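Cyclic UMP-AMP synthase (Rhodothermus marinus SG0.5JP17-172, PDB 6E0K) synthesises the cyclic dinucleotide 3',3'-cUAMP from UTP and ATP as a second messenger of the CBASS antiphage defence. Local coordinates at residues Ala205-Ala210 with Arg274-Tyr278. Numbering follows the deposited sequence.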
ATOM      1  N   ALA A 205       8.597 -19.204  10.218  1.00 13.87           N
ATOM      2  CA  ALA A 205       7.809 -19.283   8.993  1.00 13.56           C
ATOM      3  C   ALA A 205       8.429 -18.426   7.885  1.00 16.01           C
ATOM      4  O   ALA A 205       9.251 -17.543   8.156  1.00 18.37           O
ATOM      5  CB  ALA A 205       6.369 -18.846   9.265  1.00 15.05           C
ATOM      6  N   PRO A 206       8.057 -18.669   6.626  1.00 16.81           N
ATOM      7  CA  PRO A 206       8.712 -17.959   5.518  1.00 15.54           C
ATOM      8  C   PRO A 206       8.579 -16.449   5.644  1.00 16.19           C
ATOM      9  O   PRO A 206       7.514 -15.930   5.982  1.00 15.15           O
ATOM     10  CB  PRO A 206       7.972 -18.476   4.277  1.00 16.91           C
ATOM     11  CG  PRO A 206       7.477 -19.828   4.673  1.00 22.72           C
ATOM     12  CD  PRO A 206       7.141 -19.721   6.138  1.00 19.64           C
ATOM     13  N   GLN A 207       9.687 -15.752   5.346  1.00 19.04           N
ATOM     14  CA  GLN A 207       9.716 -14.293   5.407  1.00 20.70           C
ATOM     15  C   GLN A 207       8.618 -13.663   4.569  1.00 17.53           C
ATOM     16  O   GLN A 207       8.086 -12.607   4.939  1.00 17.12           O
ATOM     17  CB  GLN A 207      11.072 -13.772   4.924  1.00 24.23           C
ATOM     18  CG  GLN A 207      12.034 -13.413   6.027  1.00 38.40           C
ATOM     19  CD  GLN A 207      11.552 -12.235   6.852  1.00 45.65           C
ATOM     20  OE1 GLN A 207      10.776 -11.402   6.380  1.00 52.40           O
ATOM     21  NE2 GLN A 207      12.002 -12.166   8.098  1.00 49.25           N
ATOM     22  N   ASP A 208       8.283 -14.278   3.433  1.00 18.77           N
ATOM     23  CA  ASP A 208       7.288 -13.727   2.523  1.00 17.88           C
ATOM     24  C   ASP A 208       5.930 -14.408   2.665  1.00 17.48           C
ATOM     25  O   ASP A 208       5.189 -14.523   1.686  1.00 16.47           O
ATOM     26  CB  ASP A 208       7.795 -13.802   1.081  1.00 21.59           C
ATOM     27  CG  ASP A 208       8.084 -15.223   0.624  1.00 26.73           C
ATOM     28  OD1 ASP A 208       8.066 -16.154   1.455  1.00 21.58           O
ATOM     29  OD2 ASP A 208       8.340 -15.407  -0.586  1.00 30.19           O
ATOM     30  N   LEU A 209       5.586 -14.839   3.879  1.00 14.52           N
ATOM     31  CA  LEU A 209       4.321 -15.534   4.099  1.00 13.48           C
ATOM     32  C   LEU A 209       3.122 -14.697   3.660  1.00 15.78           C
ATOM     33  O   LEU A 209       2.176 -15.221   3.063  1.00 15.07           O
ATOM     34  CB  LEU A 209       4.202 -15.910   5.574  1.00 12.04           C
ATOM     35  CG  LEU A 209       2.923 -16.631   5.996  1.00 12.44           C
ATOM     36  CD1 LEU A 209       2.808 -17.970   5.283  1.00 15.61           C
ATOM     37  CD2 LEU A 209       2.971 -16.824   7.484  1.00 15.00           C
ATOM     38  N   ALA A 210       3.140 -13.396   3.937  1.00 13.94           N
ATOM     39  CA  ALA A 210       2.058 -12.563   3.422  1.00 13.76           C
ATOM     40  C   ALA A 210       2.486 -11.104   3.400  1.00 13.48           C
ATOM     41  O   ALA A 210       2.233 -10.366   4.359  1.00 14.49           O
ATOM     42  CB  ALA A 210       0.785 -12.734   4.253  1.00 15.21           C
ATOM     43  N   ARG A 274      -0.835 -20.740   0.480  1.00 14.74           N
ATOM     44  CA  ARG A 274       0.108 -21.048   1.548  1.00 12.36           C
ATOM     45  C   ARG A 274      -0.216 -20.250   2.807  1.00 14.45           C
ATOM     46  O   ARG A 274      -0.208 -20.786   3.922  1.00 13.86           O
ATOM     47  CB  ARG A 274       1.541 -20.770   1.087  1.00 13.54           C
ATOM     48  CG  ARG A 274       2.588 -21.067   2.174  1.00 14.50           C
ATOM     49  CD  ARG A 274       4.010 -20.830   1.697  1.00 17.36           C
ATOM     50  NE  ARG A 274       4.286 -19.418   1.492  1.00 17.92           N
ATOM     51  CZ  ARG A 274       5.494 -18.905   1.291  1.00 19.06           C
ATOM     52  NH1 ARG A 274       6.570 -19.692   1.278  1.00 20.70           N
ATOM     53  NH2 ARG A 274       5.623 -17.595   1.116  1.00 17.96           N
ATOM     54  N   PHE A 275      -0.489 -18.953   2.649  1.00 13.91           N
ATOM     55  CA  PHE A 275      -0.879 -18.147   3.802  1.00 11.97           C
ATOM     56  C   PHE A 275      -2.093 -18.749   4.498  1.00 13.30           C
ATOM     57  O   PHE A 275      -2.137 -18.826   5.730  1.00 12.24           O
ATOM     58  CB  PHE A 275      -1.145 -16.704   3.357  1.00 12.56           C
ATOM     59  CG  PHE A 275      -1.948 -15.893   4.344  1.00 11.17           C
ATOM     60  CD1 PHE A 275      -1.366 -15.418   5.510  1.00 12.78           C
ATOM     61  CD2 PHE A 275      -3.282 -15.609   4.106  1.00 11.88           C
ATOM     62  CE1 PHE A 275      -2.095 -14.675   6.422  1.00 13.53           C
ATOM     63  CE2 PHE A 275      -4.023 -14.852   5.023  1.00 14.29           C
ATOM     64  CZ  PHE A 275      -3.421 -14.393   6.188  1.00 11.80           C
ATOM     65  N   LEU A 276      -3.077 -19.213   3.725  1.00 13.10           N
ATOM     66  CA  LEU A 276      -4.267 -19.797   4.338  1.00 12.57           C
ATOM     67  C   LEU A 276      -3.929 -21.073   5.101  1.00 11.93           C
ATOM     68  O   LEU A 276      -4.480 -21.310   6.185  1.00 15.40           O
ATOM     69  CB  LEU A 276      -5.330 -20.083   3.280  1.00 13.37           C
ATOM     70  CG  LEU A 276      -5.806 -18.864   2.485  1.00 13.13           C
ATOM     71  CD1 LEU A 276      -6.793 -19.334   1.419  1.00 16.60           C
ATOM     72  CD2 LEU A 276      -6.439 -17.793   3.377  1.00 14.38           C
ATOM     73  N   ARG A 277      -3.028 -21.898   4.555  1.00 13.34           N
ATOM     74  CA  ARG A 277      -2.579 -23.093   5.274  1.00 13.89           C
ATOM     75  C   ARG A 277      -1.909 -22.729   6.595  1.00 14.05           C
ATOM     76  O   ARG A 277      -2.132 -23.394   7.617  1.00 13.62           O
ATOM     77  CB  ARG A 277      -1.626 -23.925   4.407  1.00 14.27           C
ATOM     78  CG  ARG A 277      -2.304 -24.697   3.301  1.00 16.32           C
ATOM     79  CD  ARG A 277      -1.365 -25.720   2.665  1.00 14.87           C
ATOM     80  NE  ARG A 277      -0.186 -25.131   2.029  1.00 18.54           N
ATOM     81  CZ  ARG A 277      -0.141 -24.705   0.771  1.00 19.01           C
ATOM     82  NH1 ARG A 277      -1.225 -24.752   0.003  1.00 20.40           N
ATOM     83  NH2 ARG A 277       0.994 -24.219   0.283  1.00 21.89           N
ATOM     84  N   TYR A 278      -1.095 -21.667   6.605  1.00 13.30           N
ATOM     85  CA  TYR A 278      -0.421 -21.299   7.844  1.00 12.48           C
ATOM     86  C   TYR A 278      -1.414 -20.752   8.867  1.00 12.40           C
ATOM     87  O   TYR A 278      -1.283 -21.011  10.069  1.00 13.31           O
ATOM     88  CB  TYR A 278       0.708 -20.290   7.563  1.00 13.29           C
ATOM     89  CG  TYR A 278       2.028 -20.937   7.165  1.00 12.42           C
ATOM     90  CD1 TYR A 278       2.211 -21.468   5.893  1.00 14.76           C
ATOM     91  CD2 TYR A 278       3.084 -21.010   8.066  1.00 16.72           C
ATOM     92  CE1 TYR A 278       3.422 -22.048   5.526  1.00 15.41           C
ATOM     93  CE2 TYR A 278       4.286 -21.591   7.713  1.00 13.54           C
ATOM     94  CZ  TYR A 278       4.451 -22.112   6.450  1.00 17.65           C
ATOM     95  OH  TYR A 278       5.653 -22.702   6.082  1.00 19.96           O
TER
HETATM   96  O   HOH W   1       8.971 -18.481   0.384  1.00 34.07           O
HETATM   97  O   HOH W   2       2.625 -17.224   1.340  1.00 15.83           O
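Arg274 reaches from helix 269-285 to the loop 205-210, binding Asp208 directly and Leu209 through a water. Its CB and CG run straight out from the helix, and CG comes within 3.8 Å of Tyr278 CD1, at the rim of the ring one turn further on. The chain turns at the CG-CD bond (chi3 69°), which carries NE and the guanidinium aside to the loop. NE donates to water 2, which in turn donates to the backbone O of Leu209, 2.7 Å from that oxygen. At the tip, Arg274 NH2 makes a salt bridge to Asp208 OD1 at 2.9 Å, with an N-H...O angle of 154°. The two flat groups are far from coplanar (72° between their planes), and NH2 meets OD1 from above the carboxylate plane, so this is a single-bond pairing. Arg274 NH1 donates to water 1 (2.8 Å to the water oxygen), which donates back to OD1 and closes a small ring. Thus OD1 accepts two bonds, and all three guanidinium nitrogens donate, which fixes the group's rotation. Over one of its faces lies Pro206, with CG 3.5 Å from Arg274 NH1.

Pro206 opens a type I turn that ends at Leu209, whose N bonds back to Pro206 O. Its CD packs against Tyr278 CZ, while Leu209 CD1 sits over a face of that tyrosine in a CH-pi contact, 3.9 Å from the ring centroid. Ala205 CB touches Tyr278 CE2, and Ala210 CB lies 3.7 Å from Phe275 CD1. The ATP-binding Lys194 and Ser212 lie about 7 Å from Ala210, side chain to side chain.

Lys271, on the same helix as Arg274, takes Asp208 OD2 in a second salt bridge. The loop joins helix 186-202 to helix 212-220, and Phe275 wedges between these two through Phe193, Leu215 and Leu218, while Leu276 packs helix 269-285 on Ile239 and Leu242 of helix 231-244.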